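PDB 7BVJ: UDP-N-acetylglucosamine 3-dehydrogenase from Acidithiobacillus ferrooxidans, which oxidises the 3-hydroxyl of the glucosamine ring of UDP-GlcNAc to a ketone, using NAD(+), on the way to the 2,3-diamino sugar of lipid A. Local coordinates for residues A146-K149 and P150-D154; D160-I163 and H164-L168; S232-L236 and N237-H241. One frame throughout, in Å; residues are numbered along the deposited sequence.

Interaction 1 of 3, residues A146-K149 and P150-D154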
# COMPACT_ATOMS: atom_id res chain seq x y z
N ALA A 146 11.45 -7.53 7.59
CA ALA A 146 10.82 -7.30 8.88
C ALA A 146 11.27 -8.35 9.89
O ALA A 146 11.37 -9.53 9.54
CB ALA A 146 9.30 -7.32 8.76
N PRO A 147 11.56 -7.96 11.13
CA PRO A 147 11.93 -8.95 12.14
C PRO A 147 10.76 -9.87 12.46
O PRO A 147 9.59 -9.49 12.37
CB PRO A 147 12.31 -8.09 13.35
CG PRO A 147 11.51 -6.85 13.18
CD PRO A 147 11.46 -6.60 11.69
N PHE A 148 11.10 -11.10 12.84
CA PHE A 148 10.06 -12.05 13.22
C PHE A 148 9.44 -11.65 14.55
O PHE A 148 10.14 -11.45 15.54
CB PHE A 148 10.64 -13.46 13.29
CG PHE A 148 9.62 -14.52 13.09
CD1 PHE A 148 9.01 -14.69 11.86
CD2 PHE A 148 9.23 -15.33 14.14
CE1 PHE A 148 8.05 -15.67 11.67
CE2 PHE A 148 8.27 -16.31 13.96
CZ PHE A 148 7.68 -16.47 12.72
N LYS A 149 8.12 -11.47 14.55
CA LYS A 149 7.35 -11.09 15.72
C LYS A 149 6.29 -12.15 16.00
O LYS A 149 6.00 -12.98 15.14
CB LYS A 149 6.67 -9.72 15.52
CG LYS A 149 7.54 -8.64 14.94
CD LYS A 149 6.80 -7.89 13.85
CE LYS A 149 7.75 -7.09 12.97
NZ LYS A 149 7.18 -6.87 11.61
N PRO A 150 5.69 -12.14 17.20
CA PRO A 150 4.69 -13.19 17.51
C PRO A 150 3.64 -13.36 16.43
O PRO A 150 3.15 -14.48 16.22
CB PRO A 150 4.10 -12.71 18.84
CG PRO A 150 5.23 -12.02 19.50
CD PRO A 150 5.96 -11.30 18.38
N ARG A 151 3.30 -12.29 15.71
CA ARG A 151 2.26 -12.34 14.69
C ARG A 151 2.79 -12.63 13.29
O ARG A 151 1.99 -12.73 12.36
CB ARG A 151 1.49 -11.01 14.68
CG ARG A 151 0.63 -10.76 15.92
CD ARG A 151 1.43 -10.22 17.11
NE ARG A 151 0.57 -9.85 18.23
CZ ARG A 151 1.00 -9.45 19.42
NH1 ARG A 151 2.30 -9.38 19.68
NH2 ARG A 151 0.13 -9.13 20.37
N SER A 152 4.11 -12.79 13.12
CA SER A 152 4.69 -12.83 11.78
C SER A 152 4.19 -14.00 10.95
O SER A 152 4.23 -13.94 9.72
CB SER A 152 6.21 -12.87 11.86
OG SER A 152 6.74 -11.61 12.24
N LEU A 153 3.70 -15.06 11.60
CA LEU A 153 3.20 -16.20 10.85
C LEU A 153 1.99 -15.84 10.00
O LEU A 153 1.67 -16.56 9.06
CB LEU A 153 2.85 -17.34 11.81
CG LEU A 153 4.09 -18.09 12.32
CD1 LEU A 153 3.73 -19.45 12.94
CD2 LEU A 153 5.11 -18.26 11.20
N ASP A 154 1.31 -14.74 10.31
CA ASP A 154 0.21 -14.27 9.49
C ASP A 154 0.62 -13.14 8.55
O ASP A 154 -0.25 -12.44 8.02
CB ASP A 154 -0.95 -13.83 10.38
CG ASP A 154 -1.48 -14.97 11.24
OD1 ASP A 154 -1.35 -14.90 12.48
OD2 ASP A 154 -2.01 -15.94 10.66
O HOH W 1 7.74 -10.01 10.52

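Interaction 2 of 3, residues D160-I163 and H164-L168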
# COMPACT_ATOMS: atom_id res chain seq x y z
N ASP A 160 1.70 -9.02 1.79
CA ASP A 160 1.75 -8.02 2.85
C ASP A 160 3.03 -7.21 2.89
O ASP A 160 3.04 -6.16 3.54
CB ASP A 160 1.54 -8.68 4.23
CG ASP A 160 0.23 -9.47 4.31
OD1 ASP A 160 -0.82 -8.95 3.88
OD2 ASP A 160 0.27 -10.62 4.79
N LEU A 161 4.13 -7.68 2.28
CA LEU A 161 5.38 -6.93 2.25
C LEU A 161 5.77 -6.54 0.83
O LEU A 161 5.88 -5.34 0.53
CB LEU A 161 6.52 -7.76 2.87
CG LEU A 161 6.43 -8.25 4.31
CD1 LEU A 161 7.66 -9.08 4.63
CD2 LEU A 161 6.33 -7.06 5.26
N MET A 162 5.95 -7.51 -0.06
CA MET A 162 6.53 -7.21 -1.36
C MET A 162 5.60 -6.37 -2.21
O MET A 162 6.06 -5.60 -3.07
CB MET A 162 6.88 -8.50 -2.10
CG MET A 162 7.90 -8.26 -3.20
SD MET A 162 8.12 -9.64 -4.31
CE MET A 162 9.24 -10.69 -3.37
N ILE A 163 4.30 -6.46 -1.94
CA ILE A 163 3.31 -5.76 -2.75
C ILE A 163 3.55 -4.26 -2.74
O ILE A 163 3.20 -3.57 -3.71
CB ILE A 163 1.89 -6.12 -2.26
CG1 ILE A 163 0.84 -5.72 -3.30
CG2 ILE A 163 1.63 -5.45 -0.93
CD1 ILE A 163 -0.46 -6.41 -3.12
N HIS A 164 4.18 -3.73 -1.69
CA HIS A 164 4.54 -2.31 -1.66
C HIS A 164 5.45 -1.95 -2.82
O HIS A 164 5.19 -1.01 -3.58
CB HIS A 164 5.25 -1.96 -0.35
CG HIS A 164 4.34 -1.97 0.85
ND1 HIS A 164 3.20 -1.21 0.92
CD2 HIS A 164 4.41 -2.66 2.01
CE1 HIS A 164 2.61 -1.41 2.09
NE2 HIS A 164 3.32 -2.30 2.76
N ASP A 165 6.55 -2.69 -2.96
CA ASP A 165 7.53 -2.37 -3.98
C ASP A 165 7.09 -2.83 -5.35
O ASP A 165 7.43 -2.19 -6.35
CB ASP A 165 8.88 -2.95 -3.57
CG ASP A 165 9.29 -2.48 -2.19
OD1 ASP A 165 9.30 -1.25 -1.97
OD2 ASP A 165 9.56 -3.33 -1.31
N LEU A 166 6.30 -3.90 -5.43
CA LEU A 166 5.65 -4.21 -6.70
C LEU A 166 4.79 -3.03 -7.17
O LEU A 166 4.86 -2.63 -8.34
CB LEU A 166 4.81 -5.48 -6.57
CG LEU A 166 5.64 -6.77 -6.43
CD1 LEU A 166 4.81 -7.95 -5.85
CD2 LEU A 166 6.27 -7.17 -7.78
N ASP A 167 4.02 -2.43 -6.25
CA ASP A 167 3.17 -1.31 -6.63
C ASP A 167 4.00 -0.10 -7.04
O ASP A 167 3.70 0.55 -8.04
CB ASP A 167 2.24 -0.95 -5.47
CG ASP A 167 1.40 0.28 -5.77
OD1 ASP A 167 0.71 0.29 -6.82
OD2 ASP A 167 1.45 1.24 -4.95
N LEU A 168 5.04 0.21 -6.26
CA LEU A 168 5.93 1.31 -6.60
C LEU A 168 6.53 1.12 -7.98
O LEU A 168 6.62 2.06 -8.77
CB LEU A 168 7.04 1.43 -5.55
CG LEU A 168 6.60 1.99 -4.20
CD1 LEU A 168 7.74 1.96 -3.17
CD2 LEU A 168 6.02 3.41 -4.37

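Interaction 3 of 3, residues S232-L236 and N237-H241. With F8U ((2R,3R)-2,3-bis(oxidanyl)butane-1,4-disulfonic acid), chain F.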
# COMPACT_ATOMS: atom_id res chain seq x y z
N SER A 232 18.80 6.42 -4.06
CA SER A 232 18.79 5.48 -2.95
C SER A 232 17.82 6.02 -1.90
O SER A 232 17.96 7.16 -1.45
CB SER A 232 20.20 5.29 -2.38
OG SER A 232 20.24 4.26 -1.42
N VAL A 233 16.83 5.20 -1.53
CA VAL A 233 15.78 5.58 -0.61
C VAL A 233 15.85 4.65 0.59
O VAL A 233 15.76 3.42 0.44
CB VAL A 233 14.39 5.51 -1.27
CG1 VAL A 233 13.30 5.89 -0.26
CG2 VAL A 233 14.32 6.40 -2.48
N ASP A 234 15.99 5.23 1.78
CA ASP A 234 15.78 4.54 3.05
C ASP A 234 14.40 4.97 3.54
O ASP A 234 14.24 6.06 4.10
CB ASP A 234 16.85 4.89 4.07
CG ASP A 234 16.85 3.97 5.28
OD1 ASP A 234 15.77 3.42 5.69
OD2 ASP A 234 17.95 3.82 5.84
N PHE A 235 13.41 4.11 3.29
CA PHE A 235 12.04 4.38 3.71
C PHE A 235 11.94 4.51 5.22
O PHE A 235 11.24 5.40 5.73
CB PHE A 235 11.13 3.25 3.22
CG PHE A 235 10.82 3.31 1.74
CD1 PHE A 235 11.29 2.33 0.88
CD2 PHE A 235 10.06 4.34 1.22
CE1 PHE A 235 11.01 2.38 -0.49
CE2 PHE A 235 9.77 4.41 -0.14
CZ PHE A 235 10.24 3.42 -1.00
N LEU A 236 12.63 3.63 5.96
CA LEU A 236 12.53 3.63 7.41
C LEU A 236 13.07 4.92 8.00
O LEU A 236 12.38 5.60 8.78
CB LEU A 236 13.28 2.43 7.98
CG LEU A 236 12.53 1.57 8.99
CD1 LEU A 236 11.12 1.29 8.49
CD2 LEU A 236 13.29 0.28 9.22
N ASN A 237 14.29 5.29 7.62
CA ASN A 237 14.93 6.48 8.15
C ASN A 237 14.55 7.74 7.40
O ASN A 237 15.01 8.82 7.78
CB ASN A 237 16.44 6.27 8.16
CG ASN A 237 16.84 5.08 9.03
OD1 ASN A 237 16.09 4.68 9.91
ND2 ASN A 237 18.02 4.52 8.78
N ASN A 238 13.70 7.63 6.37
CA ASN A 238 13.17 8.75 5.60
C ASN A 238 14.28 9.59 4.95
O ASN A 238 14.28 10.82 5.02
CB ASN A 238 12.26 9.63 6.47
CG ASN A 238 11.28 10.48 5.65
OD1 ASN A 238 10.53 9.96 4.82
ND2 ASN A 238 11.30 11.78 5.88
N THR A 239 15.23 8.90 4.29
CA THR A 239 16.31 9.60 3.59
C THR A 239 16.33 9.26 2.11
O THR A 239 15.99 8.14 1.70
CB THR A 239 17.69 9.26 4.19
OG1 THR A 239 17.97 7.87 4.02
CG2 THR A 239 17.74 9.62 5.68
N LEU A 240 16.78 10.23 1.30
CA LEU A 240 16.86 10.06 -0.14
C LEU A 240 18.15 10.67 -0.67
O LEU A 240 18.50 11.81 -0.33
CB LEU A 240 15.64 10.69 -0.83
CG LEU A 240 15.74 11.05 -2.32
CD1 LEU A 240 15.88 9.82 -3.18
CD2 LEU A 240 14.52 11.83 -2.73
N HIS A 241 18.87 9.91 -1.50
CA HIS A 241 20.11 10.37 -2.11
C HIS A 241 20.05 10.15 -3.61
O HIS A 241 19.67 9.07 -4.07
CB HIS A 241 21.32 9.63 -1.54
CG HIS A 241 21.69 10.09 -0.17
ND1 HIS A 241 22.65 11.06 0.05
CD2 HIS A 241 21.21 9.75 1.05
CE1 HIS A 241 22.76 11.28 1.35
NE2 HIS A 241 21.89 10.51 1.97
C01 F8U F . 24.06 -1.51 -2.12
C02 F8U F . 24.73 -0.98 -0.84
C03 F8U F . 24.36 0.41 -0.33
C04 F8U F . 23.79 1.40 -1.33
O06 F8U F . 24.20 3.43 0.60
O07 F8U F . 23.81 4.14 -1.54
O08 F8U F . 22.07 3.08 -0.16
O09 F8U F . 25.53 0.98 0.15
O10 F8U F . 24.37 -1.81 0.21
O12 F8U F . 25.77 -1.77 -4.34
O13 F8U F . 23.84 -0.64 -4.77
O14 F8U F . 25.44 0.45 -3.25
S05 F8U F . 23.44 3.04 -0.61
S11 F8U F . 24.82 -0.85 -3.64
O HOH W 2 19.11 7.33 1.20
O HOH W 3 20.01 6.36 5.72

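Interaction 1 of 3, residues A146-K149 and P150-D154
Lys-149 and Ser-152 close a type I beta turn, Ser-152 N donating to Lys-149 O at 2.8 Å from above the carbonyl plane rather than within it. Proline suits the second position, because its ring holds phi, -50° here, near the -60° such a turn needs.

The same two residues are joined a second time in the reverse sense: Lys-149 N gives its hydrogen to Ser-152 OG at 2.7 Å, almost straight at 171°. Serine fits here because its side chain is short, and with chi1 -74° the hydroxyl lies beside its own backbone N, turned back to the start of the turn. A bound water extends this polar core. It lies 2.6 Å from Ser-152 OG, donates to Pro-147 O at 2.7 Å, and receives a weak bond from Lys-149 NZ, whose chain bends at chi2 and runs back past the serine. Ser-152 is thus buried in a turn whose other residues are largely exposed.

On the outside, Phe-148 lies against the turn. Ser-152 CB sits over one face of its ring, 3.3 Å from Phe-148 CD1, while Leu-153 CD2 meets the rim of the ring in its plane, 3.5 Å from Phe-148 CZ. The two apolar side chains cross obliquely, and Leu-153 also rests on Val-188.

Ala-146, at the other end, bonds through its backbone to Ser-212 and Val-215, tying the segment to strand 206-215. At the third position of the turn, the side chain of Arg-151 is about 8 Å from the bound NAD. This is a type I turn fixed by a serine side chain, and it starts the link from strand 139-147 to helix 157-173 in the C-terminal domain of the Gfo/Idh/MocA fold.

Interaction 2 of 3, residues D160-I163 and H164-L168
Met-162 and Leu-166 lie one helical turn apart and touch through Met-162 SD and Leu-166 CD1, 4.0 Å from each other. Beneath them Leu-166 N donates to Met-162 O at 2.9 Å, nearly along the C=O axis. This is the tightly packed side: Met-162 and Leu-166 reach Leu-209 of strand 206-215, and Ile-163 and Leu-166 both pack on Val-296 of helix 290-312. Flexible and branched apolar chains suit a helix wedged between a sheet and another helix.

Towards residue 160 the helix is irregular and partly exposed: a wider, pi-type turn lies at 160-162, and just after it His-164 N bonds Leu-161 O, three residues back, at 3.2 Å, from above the carbonyl plane. The His-164 imidazole stands beside this irregular turn. With chi1 -71° it leans back along the helix, bringing His-164 CD2 to 3.4 Å from Leu-161 O. The acids have partners outside the segment: the Asp-160 carboxylate takes the backbone N of Asp-156, while the buried Asp-165 and Asp-167 are matched by Arg-144 and Arg-121. Structural data, simulation and mutational analysis together suggest that His-164 or Lys-91, whose NZ bonds Asp-160 O and whose side chain touches His-164, is likely the catalytic base, so the distorted turn belongs to the probable active site of this Gfo/Idh/MocA dehydrogenase.

Interaction 3 of 3, residues S232-L236 and N237-H241
Ser-232 O is gripped by two donors, His-241 N at 2.9 Å in the carbonyl plane and a bound water. It belongs to the beta hairpin of strands 229-234 and 239-245, whose short segments run antiparallel, 173° between their N-to-C directions. Ser-232 with His-241 and Asp-234 with Thr-239 form hydrogen-bonded pairs. Between them the non-hydrogen-bonded pair brings Val-233 CG2 to 3.8 Å from Leu-240 CD1, on the face that meets helix 124-132.

At the tip, Asn-238 and Thr-239 both face Asp-234 in a G1 beta bulge. Asn-238 takes up a left-handed backbone conformation, which asparagine tolerates well. Asp-234 organises the turn: chi1 -167° swings its carboxylate out over the loop, where OD1 accepts Asn-237 N at 3.1 Å from above the carboxylate plane. Asp-234 OD2 takes a water that also bonds Thr-239 OG1. With an alanine here, Asn-237 N would probably lose this acceptor and the bridging water one of its anchors, leaving the loop less firmly held.

Phe-235 packs its ring edge-to-face with His-123, and Val-233 CG1 sits over the centre of one face of the Phe-235 ring, 3.7 Å above its plane. The bound F8U is hydrogen-bonded to Tyr-230 OH. On the face of the sheet that carries Asp-234, Ser-232 OG donates to O08 of an F8U sulfonate at 2.5 Å.

Overall arrangement
Interactions 1 and 2 follow one another along the chain, the turn leading from strand 139-147 into helix 157-173. Their centres are about 17 Å apart, yet they touch where Asp-154 O lies 3.7 Å from Asp-160 OD2. Both lie near the cofactor: the side chains of Arg-151 and Asp-160 are each about 8 Å from the bound NAD, and that of His-164 is about 9 Å from the side chain of Leu-14. Interaction 3 packs against the later part of segment 160-168, with Leu-168 CD1 3.6 Å from Phe-235 CZ. The F8U bound at interaction 3 is about 14 Å from the Asp-165 side chain, and its pocket shares no residue with the NAD pocket. Interactions 1 and 3 reach the same sheet without touching.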